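Local coordinates for fucoxanthin chlorophyll a/c-binding protein Lhcq3 (Chaetoceros gracilis, PDB 6L4U) that probably harvests light as a membrane antenna, binding chlorophylls a and c and carotenoids such as fucoxanthin and passing the captured energy on to a photosystem, at residues 63-66 / 67-71; 96-99 / 100-103; 184-187 / 188-192. All coordinates share one frame; numbering follows the deposited sequence.

Contact 1 of 3, residues 63-66 / 67-71; sequences RASE and LKHGR. With CLA (chlorophyll a), chain B.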
# COMPACT_ATOMS: atom_id res chain seq x y z
N ARG X 63 10.79 -80.15 -9.09
CA ARG X 63 11.76 -81.18 -8.74
C ARG X 63 12.66 -80.73 -7.60
O ARG X 63 12.90 -81.49 -6.66
CB ARG X 63 12.60 -81.54 -9.95
CG ARG X 63 11.84 -82.21 -11.06
CD ARG X 63 12.68 -82.23 -12.30
NE ARG X 63 13.94 -82.94 -12.06
CZ ARG X 63 14.96 -82.93 -12.90
NH1 ARG X 63 14.89 -82.25 -14.03
NH2 ARG X 63 16.07 -83.61 -12.59
N ALA X 64 13.18 -79.50 -7.69
CA ALA X 64 14.04 -78.97 -6.64
C ALA X 64 13.30 -78.75 -5.34
O ALA X 64 13.90 -78.86 -4.27
CB ALA X 64 14.67 -77.66 -7.10
N SER X 65 12.01 -78.45 -5.41
CA SER X 65 11.23 -78.31 -4.19
C SER X 65 10.92 -79.66 -3.56
O SER X 65 10.85 -79.76 -2.34
CB SER X 65 9.94 -77.56 -4.46
OG SER X 65 9.14 -77.61 -3.30
N GLU X 66 10.71 -80.69 -4.38
CA GLU X 66 10.56 -82.04 -3.84
C GLU X 66 11.86 -82.53 -3.23
O GLU X 66 11.86 -83.18 -2.18
CB GLU X 66 10.11 -83.00 -4.94
CG GLU X 66 9.79 -84.40 -4.45
CD GLU X 66 9.52 -85.37 -5.58
OE1 GLU X 66 10.24 -85.30 -6.60
OE2 GLU X 66 8.60 -86.19 -5.45
N LEU X 67 12.99 -82.21 -3.87
CA LEU X 67 14.29 -82.60 -3.35
C LEU X 67 14.61 -81.86 -2.06
O LEU X 67 15.21 -82.44 -1.15
CB LEU X 67 15.36 -82.34 -4.40
CG LEU X 67 16.77 -82.80 -4.06
CD1 LEU X 67 16.81 -84.31 -4.01
CD2 LEU X 67 17.76 -82.27 -5.06
N LYS X 68 14.20 -80.60 -1.94
CA LYS X 68 14.48 -79.87 -0.71
C LYS X 68 13.49 -80.21 0.38
O LYS X 68 13.85 -80.21 1.56
CB LYS X 68 14.50 -78.37 -0.97
CG LYS X 68 15.23 -77.61 0.12
CD LYS X 68 15.11 -76.13 -0.06
CE LYS X 68 16.06 -75.63 -1.11
NZ LYS X 68 15.82 -74.19 -1.37
N HIS X 69 12.23 -80.50 0.03
CA HIS X 69 11.29 -81.01 1.02
C HIS X 69 11.71 -82.38 1.51
O HIS X 69 11.47 -82.72 2.67
CB HIS X 69 9.88 -81.11 0.43
CG HIS X 69 9.09 -79.85 0.53
ND1 HIS X 69 9.06 -78.91 -0.47
CD2 HIS X 69 8.26 -79.39 1.50
CE1 HIS X 69 8.27 -77.91 -0.12
NE2 HIS X 69 7.77 -78.18 1.07
N GLY X 70 12.35 -83.17 0.65
CA GLY X 70 12.81 -84.49 1.06
C GLY X 70 13.97 -84.41 2.04
O GLY X 70 13.94 -85.06 3.09
N ARG X 71 14.99 -83.62 1.71
CA ARG X 71 16.17 -83.50 2.55
C ARG X 71 15.85 -82.86 3.90
O ARG X 71 16.46 -83.22 4.91
CB ARG X 71 17.24 -82.68 1.84
CG ARG X 71 17.82 -83.34 0.62
CD ARG X 71 18.63 -82.34 -0.17
NE ARG X 71 19.24 -82.95 -1.34
CZ ARG X 71 20.04 -82.31 -2.19
NH1 ARG X 71 20.31 -81.03 -1.99
NH2 ARG X 71 20.55 -82.94 -3.23
MG CLA B . 6.46 -86.15 -5.55
CHA CLA B . 6.72 -87.43 -8.74
CHB CLA B . 6.87 -83.06 -6.85
CHC CLA B . 5.75 -84.95 -2.52
CHD CLA B . 5.52 -89.53 -4.39
NA CLA B . 6.70 -85.36 -7.45
C1A CLA B . 6.81 -85.94 -8.58
C2A CLA B . 7.04 -85.05 -9.76
C3A CLA B . 7.18 -83.70 -9.11
C4A CLA B . 6.90 -84.07 -7.70
CMA CLA B . 8.62 -83.20 -9.22
CAA CLA B . 5.64 -85.03 -10.40
CBA CLA B . 5.27 -83.93 -11.39
CGA CLA B . 4.38 -82.85 -10.79
O1A CLA B . 4.24 -81.80 -11.37
O2A CLA B . 3.75 -82.98 -9.49
NB CLA B . 6.35 -84.27 -4.80
C1B CLA B . 6.58 -83.12 -5.42
C2B CLA B . 6.44 -81.90 -4.59
C3B CLA B . 6.09 -82.49 -3.28
C4B CLA B . 6.07 -83.95 -3.55
CMB CLA B . 6.62 -80.46 -4.98
CAB CLA B . 5.81 -81.83 -1.99
CBB CLA B . 6.70 -81.05 -1.43
NC CLA B . 5.74 -87.06 -3.85
C1C CLA B . 5.61 -86.40 -2.70
C2C CLA B . 5.29 -87.24 -1.52
C3C CLA B . 5.22 -88.59 -2.09
C4C CLA B . 5.50 -88.35 -3.52
CMC CLA B . 5.08 -86.84 -0.09
CAC CLA B . 4.92 -89.89 -1.40
CBC CLA B . 3.42 -90.03 -1.48
ND CLA B . 6.09 -88.01 -6.28
C1D CLA B . 5.90 -89.33 -5.78
C2D CLA B . 6.13 -90.42 -6.75
C3D CLA B . 6.44 -89.62 -7.96
C4D CLA B . 6.41 -88.29 -7.60
CMD CLA B . 6.03 -91.92 -6.72
CAD CLA B . 6.80 -89.69 -9.39
OBD CLA B . 6.94 -90.77 -10.07
CBD CLA B . 7.01 -88.32 -9.90
CGD CLA B . 8.45 -88.18 -10.28
O1D CLA B . 9.32 -88.11 -9.43
O2D CLA B . 8.81 -88.07 -11.67
CED CLA B . 10.04 -87.45 -12.01
C1 CLA B . 3.76 -81.80 -8.69
C2 CLA B . 3.51 -82.09 -7.23
C3 CLA B . 3.06 -81.14 -6.40
C4 CLA B . 2.82 -79.74 -6.89
C5 CLA B . 2.82 -81.49 -4.95
C6 CLA B . 2.34 -80.33 -4.10
C7 CLA B . 1.30 -80.76 -3.07
C8 CLA B . -0.09 -80.95 -3.66
C9 CLA B . -0.49 -79.78 -4.54
C10 CLA B . -1.09 -81.11 -2.52
C11 CLA B . -0.78 -82.36 -1.71
C12 CLA B . -1.60 -82.42 -0.43
C13 CLA B . -1.77 -83.88 -0.01
C14 CLA B . -3.09 -84.44 -0.50
C15 CLA B . -1.63 -84.02 1.50
C16 CLA B . -1.28 -85.45 1.86
C17 CLA B . -0.51 -85.54 3.18
C18 CLA B . 0.61 -86.57 3.08
C19 CLA B . 0.10 -87.94 2.65
C20 CLA B . 1.38 -86.68 4.39

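Contact 2 of 3, residues 96-99 / 100-103; sequences DVSF and ESLS. With CLA (chlorophyll a), chain C.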
# COMPACT_ATOMS: atom_id res chain seq x y z
N ASP X 96 22.65 -71.17 30.24
CA ASP X 96 21.62 -71.58 31.18
C ASP X 96 20.74 -72.72 30.69
O ASP X 96 19.89 -73.19 31.45
CB ASP X 96 20.71 -70.38 31.53
CG ASP X 96 21.45 -69.31 32.30
OD1 ASP X 96 22.43 -69.64 33.00
OD2 ASP X 96 21.04 -68.13 32.21
N VAL X 97 20.92 -73.18 29.46
CA VAL X 97 20.11 -74.27 28.90
C VAL X 97 21.04 -75.42 28.57
O VAL X 97 21.92 -75.29 27.70
CB VAL X 97 19.32 -73.82 27.67
CG1 VAL X 97 18.64 -75.01 27.01
CG2 VAL X 97 18.29 -72.77 28.05
N SER X 98 20.87 -76.54 29.25
CA SER X 98 21.60 -77.76 28.95
C SER X 98 20.81 -78.60 27.96
O SER X 98 19.66 -78.32 27.64
CB SER X 98 21.86 -78.56 30.22
OG SER X 98 20.65 -79.07 30.76
N PHE X 99 21.45 -79.67 27.49
CA PHE X 99 20.73 -80.64 26.67
C PHE X 99 19.90 -81.58 27.54
O PHE X 99 19.09 -82.35 27.01
CB PHE X 99 21.70 -81.44 25.81
CG PHE X 99 22.55 -80.60 24.90
CD1 PHE X 99 22.09 -80.19 23.67
CD2 PHE X 99 23.84 -80.23 25.28
CE1 PHE X 99 22.88 -79.43 22.83
CE2 PHE X 99 24.63 -79.47 24.45
CZ PHE X 99 24.15 -79.07 23.22
N GLU X 100 20.12 -81.56 28.86
CA GLU X 100 19.35 -82.40 29.77
C GLU X 100 17.89 -81.98 29.80
O GLU X 100 16.99 -82.83 29.87
CB GLU X 100 19.95 -82.33 31.17
CG GLU X 100 21.38 -82.86 31.30
CD GLU X 100 21.47 -84.37 31.16
OE1 GLU X 100 20.51 -85.07 31.52
OE2 GLU X 100 22.53 -84.86 30.71
N SER X 101 17.62 -80.68 29.76
CA SER X 101 16.25 -80.19 29.83
C SER X 101 15.53 -80.29 28.50
O SER X 101 14.31 -80.47 28.49
CB SER X 101 16.24 -78.74 30.32
OG SER X 101 17.13 -77.95 29.56
N LEU X 102 16.24 -80.18 27.38
CA LEU X 102 15.59 -80.24 26.08
C LEU X 102 15.22 -81.67 25.69
O LEU X 102 14.21 -81.88 25.02
CB LEU X 102 16.49 -79.63 25.01
CG LEU X 102 16.91 -78.19 25.25
CD1 LEU X 102 18.09 -77.85 24.37
CD2 LEU X 102 15.76 -77.26 24.97
N SER X 103 16.03 -82.65 26.09
CA SER X 103 15.67 -84.04 25.84
C SER X 103 14.58 -84.52 26.78
O SER X 103 13.92 -85.51 26.49
CB SER X 103 16.91 -84.94 25.97
OG SER X 103 16.57 -86.29 25.71
MG CLA C . 18.30 -82.20 16.41
CHA CLA C . 19.40 -81.38 19.57
CHB CLA C . 16.71 -79.22 16.29
CHC CLA C . 17.78 -82.76 13.13
CHD CLA C . 20.40 -85.24 16.58
NA CLA C . 18.12 -80.56 17.67
C1A CLA C . 18.50 -80.39 18.87
C2A CLA C . 18.10 -79.10 19.53
C3A CLA C . 17.19 -78.49 18.50
C4A CLA C . 17.35 -79.51 17.41
CMA CLA C . 15.76 -78.50 19.01
CAA CLA C . 19.12 -77.97 19.35
CBA CLA C . 20.64 -78.11 19.52
CGA CLA C . 21.39 -78.79 18.38
O1A CLA C . 22.60 -78.93 18.49
O2A CLA C . 20.78 -79.29 17.17
NB CLA C . 17.39 -81.13 14.94
C1B CLA C . 16.70 -80.00 15.06
C2B CLA C . 16.02 -79.53 13.83
C3B CLA C . 16.36 -80.61 12.88
C4B CLA C . 17.20 -81.53 13.68
CMB CLA C . 15.18 -78.29 13.63
CAB CLA C . 15.99 -80.80 11.47
CBB CLA C . 14.74 -80.75 11.07
NC CLA C . 18.96 -83.68 15.15
C1C CLA C . 18.63 -83.73 13.85
C2C CLA C . 19.19 -84.87 13.10
C3C CLA C . 19.96 -85.60 14.13
C4C CLA C . 19.74 -84.78 15.35
CMC CLA C . 19.02 -85.22 11.65
CAC CLA C . 20.77 -86.86 13.98
CBC CLA C . 22.16 -86.40 13.61
ND CLA C . 19.60 -83.14 17.66
C1D CLA C . 20.38 -84.34 17.74
C2D CLA C . 21.09 -84.57 19.02
C3D CLA C . 20.67 -83.34 19.76
C4D CLA C . 19.85 -82.61 18.91
CMD CLA C . 21.99 -85.62 19.60
CAD CLA C . 20.79 -82.58 21.02
OBD CLA C . 21.46 -82.93 22.05
CBD CLA C . 19.98 -81.36 20.93
CGD CLA C . 18.88 -81.51 21.94
O1D CLA C . 18.79 -80.74 22.87
O2D CLA C . 17.91 -82.58 21.82
CED CLA C . 16.69 -82.49 22.54
C1 CLA C . 21.38 -80.43 16.57
C2 CLA C . 21.68 -80.25 15.10
C3 CLA C . 22.17 -81.26 14.36
C4 CLA C . 22.47 -82.60 14.97
C5 CLA C . 22.46 -81.05 12.90
C6 CLA C . 21.25 -81.28 12.01
C7 CLA C . 21.65 -81.97 10.71
C8 CLA C . 22.68 -81.18 9.92
C9 CLA C . 22.09 -79.88 9.39
C10 CLA C . 23.20 -82.02 8.76
C11 CLA C . 24.67 -82.41 8.90
C12 CLA C . 24.93 -83.45 10.00
C13 CLA C . 24.81 -84.92 9.57
C14 CLA C . 25.12 -85.15 8.09
C15 CLA C . 23.45 -85.49 9.94
C16 CLA C . 23.50 -87.00 10.14
C17 CLA C . 22.19 -87.67 9.76
C18 CLA C . 22.24 -89.18 9.99
C19 CLA C . 22.32 -89.52 11.47
C20 CLA C . 23.39 -89.83 9.23

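Contact 3 of 3, residues 184-187 / 188-192; sequences SFIS and AANIP. With KC1 (Chlorophyll c1), chain D.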
# COMPACT_ATOMS: atom_id res chain seq x y z
N SER X 184 3.29 -87.43 9.84
CA SER X 184 2.64 -88.34 10.78
C SER X 184 3.05 -88.04 12.21
O SER X 184 2.25 -88.23 13.13
CB SER X 184 2.97 -89.78 10.43
OG SER X 184 4.24 -90.14 10.95
N PHE X 185 4.28 -87.57 12.42
CA PHE X 185 4.77 -87.35 13.77
C PHE X 185 4.13 -86.12 14.40
O PHE X 185 3.85 -86.11 15.60
CB PHE X 185 6.30 -87.18 13.77
CG PHE X 185 7.07 -88.44 13.47
CD1 PHE X 185 6.46 -89.68 13.39
CD2 PHE X 185 8.44 -88.37 13.26
CE1 PHE X 185 7.19 -90.81 13.10
CE2 PHE X 185 9.17 -89.50 12.98
CZ PHE X 185 8.54 -90.72 12.90
N ILE X 186 3.89 -85.08 13.59
CA ILE X 186 3.19 -83.90 14.07
C ILE X 186 1.72 -84.20 14.28
O ILE X 186 1.10 -83.72 15.24
CB ILE X 186 3.41 -82.74 13.08
CG1 ILE X 186 4.91 -82.48 12.90
CG2 ILE X 186 2.75 -81.46 13.56
CD1 ILE X 186 5.22 -81.64 11.69
N SER X 187 1.13 -85.02 13.40
CA SER X 187 -0.28 -85.38 13.54
C SER X 187 -0.50 -86.29 14.74
O SER X 187 -1.56 -86.23 15.37
CB SER X 187 -0.76 -86.05 12.26
OG SER X 187 -2.12 -86.43 12.37
N ALA X 188 0.48 -87.13 15.06
CA ALA X 188 0.37 -87.96 16.26
C ALA X 188 0.60 -87.16 17.52
O ALA X 188 0.04 -87.49 18.58
CB ALA X 188 1.36 -89.12 16.19
N ALA X 189 1.40 -86.10 17.45
CA ALA X 189 1.73 -85.32 18.64
C ALA X 189 0.59 -84.44 19.11
O ALA X 189 0.58 -84.02 20.27
CB ALA X 189 2.97 -84.46 18.38
N ASN X 190 -0.38 -84.15 18.24
CA ASN X 190 -1.50 -83.30 18.60
C ASN X 190 -2.85 -84.00 18.52
O ASN X 190 -3.74 -83.70 19.32
CB ASN X 190 -1.53 -82.05 17.71
CG ASN X 190 -0.20 -81.32 17.70
OD1 ASN X 190 0.49 -81.29 16.69
ND2 ASN X 190 0.15 -80.73 18.83
N ILE X 191 -3.02 -84.93 17.59
CA ILE X 191 -4.29 -85.64 17.47
C ILE X 191 -4.01 -87.12 17.71
O ILE X 191 -3.56 -87.83 16.80
CB ILE X 191 -4.96 -85.40 16.11
CG1 ILE X 191 -5.22 -83.91 15.86
CG2 ILE X 191 -6.30 -86.11 16.05
CD1 ILE X 191 -4.18 -83.21 15.00
N PRO X 192 -4.24 -87.63 18.93
CA PRO X 192 -3.87 -89.01 19.25
C PRO X 192 -4.77 -90.02 18.55
O PRO X 192 -5.99 -89.86 18.50
CB PRO X 192 -4.03 -89.08 20.77
CG PRO X 192 -3.99 -87.65 21.22
CD PRO X 192 -4.65 -86.88 20.13
NB KC1 D . -3.53 -93.20 9.54
ND KC1 D . -5.02 -89.53 10.42
C1A KC1 D . -7.12 -91.81 11.24
C1B KC1 D . -4.16 -94.36 9.54
C1C KC1 D . -1.65 -90.89 8.79
C1D KC1 D . -4.59 -88.16 10.34
C2A KC1 D . -8.16 -92.82 11.67
C2B KC1 D . -3.49 -95.46 8.81
C2C KC1 D . -0.62 -89.96 8.28
C2D KC1 D . -5.53 -87.16 10.90
C3A KC1 D . -7.51 -94.12 11.27
C3B KC1 D . -2.26 -94.80 8.33
C3C KC1 D . -1.18 -88.64 8.61
C3D KC1 D . -6.61 -88.07 11.35
C4A KC1 D . -6.26 -93.61 10.66
C4B KC1 D . -2.40 -93.40 8.85
C4C KC1 D . -2.47 -88.98 9.27
C4D KC1 D . -6.25 -89.37 11.03
CAA KC1 D . -9.48 -92.72 10.88
CAB KC1 D . -1.17 -95.42 7.53
CAC KC1 D . -0.58 -87.28 8.34
CAD KC1 D . -7.94 -88.12 11.98
CBA KC1 D . -10.41 -93.94 10.99
CBB KC1 D . 0.12 -95.19 7.71
CBC KC1 D . -1.18 -86.83 7.03
CBD KC1 D . -8.38 -89.52 12.08
CED KC1 D . -8.08 -89.43 15.91
CGA KC1 D . -10.84 -94.27 12.40
CGD KC1 D . -8.58 -89.86 13.52
CHA KC1 D . -7.28 -90.33 11.46
CHB KC1 D . -5.46 -94.55 10.18
CHC KC1 D . -1.42 -92.33 8.63
CHD KC1 D . -3.30 -87.86 9.74
CMA KC1 D . -7.13 -94.90 12.52
CMB KC1 D . -3.94 -96.88 8.62
CMC KC1 D . 0.67 -90.28 7.60
CMD KC1 D . -5.57 -85.66 11.05
NA KC1 D . -6.07 -92.29 10.68
NC KC1 D . -2.72 -90.31 9.36
O1A KC1 D . -11.17 -95.41 12.69
O1D KC1 D . -9.48 -90.60 13.85
O2A KC1 D . -10.88 -93.26 13.45
O2D KC1 D . -7.73 -89.28 14.54
OBD KC1 D . -8.59 -87.09 12.40
MG KC1 D . -4.25 -91.40 10.19

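Contact 1 of 3, residues 63-66 / 67-71
His69 grips Ser65 O, one helical turn back, with two donors. Ser65 O takes the backbone N-H of His69 in the usual helical bond and also the ring N-H, with His69 ND1 2.7 Å from Ser65 O. The two donors arrive from opposite faces of the carbonyl plane, and ND1 stands well above it rather than on a lone pair. The oxygen itself lies in the imidazole plane, so the bond fixes the rotation of the ring. With its CG beside the backbone N (chi1 -86°), His69 folds back alongside the helix to reach this oxygen. Its NE2 is then an axial ligand of the magnesium of another chlorophyll a.

Glu66 serves the chlorophyll a of chain B. Its CG is anti to the backbone N (chi1 -174°) and the chain runs on extended, which carries OE2 to 2.1 Å from the magnesium atom MG; on the way Glu66 CG passes 3.5 Å from the pyrrole nitrogen NB. The same pigment lays its vinyl carbon CBB over one face of the His69 ring, 3.3 Å from His69 CG, and its methyl CMA lies 3.7 Å from Arg63 N. One short helical span therefore ligates two magnesium atoms.

Farther out, Ser65 OG and Lys68 NZ are hydrogen-bonded to a third chlorophyll a, and Lys68 NZ also forms a salt bridge with Glu130. Leu67 CD2 rests 3.4 Å above the guanidinium plane of Arg71, which is paired with Glu171 and bonded to Pro147 O.

This part of helix 56-85 is buried against helix 161-190, where Glu66 and Leu67 touch Leu172 and His69 touches Met179, while Lys68 reaches across to helix 116-134.

Contact 2 of 3, residues 96-99 / 100-103
Three hydrogen bonds fold residues 98-103 into a short turn of helix, and two of them end on Ser98. Its hydroxyl stands between the backbone N and the carbonyl carbon (chi1 67°), which brings OG within reach of Glu100 N, from which it accepts a weak capping bond at 3.2 Å. Ser101 OG gives a second weak bond, to Ser98 O, so Ser98 accepts through both its hydroxyl and its carbonyl oxygen. The bond from Ser103 N to Phe99 O is 3.2 Å long and fairly straight, with an N-H...O angle of 160°; its donor lies above the carbonyl plane of Phe99. Just upstream, Ser94 OG holds Val97 N.

Apolar packing adds to these bonds. Val97 CG1 meets Leu102 CD1 at 3.9 Å, the two side chains crossing at about a right angle, and Leu102 CG also leans on Ser98 O.

Contacts with the chlorophyll a of chain C come from Phe99, Leu102 and Ser103. Phe99 CD1 is 3.2 Å from the keto oxygen OBD, which approaches the ring obliquely, while the ester carbon CGD lies in the ring plane at its edge. Leu102 CB sits 3.3 Å from the ester oxygen O1D, and Ser103 N is 3.6 Å from the ester methyl CED. An alanine in place of Phe99 would remove the whole ring and is likely to open a gap beside the keto and ester groups, letting this rim of the pigment shift.

Ser98 at the N-cap, with Val97 before it packed on Leu102 four residues into the helix, makes a helix N-terminus with a weak N-cap bond and an apolar contact placed as in a hydrophobic staple, here at the edge of a chlorophyll pocket.

Contact 3 of 3, residues 184-187 / 188-192
Ile186 O is gripped by two backbone donors, both weakly: Ala189 N at 3.3 Å and Asn190 N at 3.4 Å. Sharing one acceptor between the third and fourth residues ahead mixes 3-10 and alpha character into this turn. Firmer bonds flank it. Ala188 N reaches Ser184 O at 2.8 Å, and Ile191 N bonds to Ser187 O at 3.0 Å, before the chain extends at Pro192. Around these bonds the small methyl of Ala188 rests near Ser184 O, and that of Ala189 near Phe185 O.

Ser184, Ser187 and Ile191 present themselves to the chlorophyll c1. A chi1 of 179° swings the Ser187 hydroxyl out to the rim of the macrocycle, above and just outside the methine carbon CHD, with Ser187 OG 3.2 Å from CHD; the same OG makes a weak hydrogen bond with Ser194 OG. One turn back, Ser184 CB stands above the ring methyl CMC at 3.7 Å, while its OG is hydrogen-bonded to Ala181 O and to a fucoxanthin-type carotenoid. Beyond the macrocycle edge the ester methyl CED is met by Ile191 CG2 at 3.8 Å and by Pro192 O at 3.4 Å.

Phe185 faces helix 56-85 instead, where it touches Thr77, Tyr80 and Leu81, and takes Phe204 edge-to-face.

The C-terminal part of a long transmembrane helix of the chlorophyll a/b-binding fold, with Ser184 and Ser187 on one side, here lines a chlorophyll c1 pocket to which the following residues Ile191 and Pro192 also contribute.

Overall arrangement
From the N terminus the chain first enters helix 56-85, which holds contact 1 near the centre of the molecule. It then runs through a loop to contact 2, where the short helix 99-103 starts, continues through helix 116-134, and reaches contact 3 toward the C-terminal end of helix 161-190. Each contact is local, within one continuous stretch, and closes no long loop, so the three follow in series, none enclosing or crossing another. Their centres lie about 32 Å (1 and 2), about 23 Å (1 and 3) and about 24 Å (2 and 3) apart without touching. Packing of helices 56-85 and 161-190 connects buried contact 1 with contact 3, while contact 2 sits at the periphery.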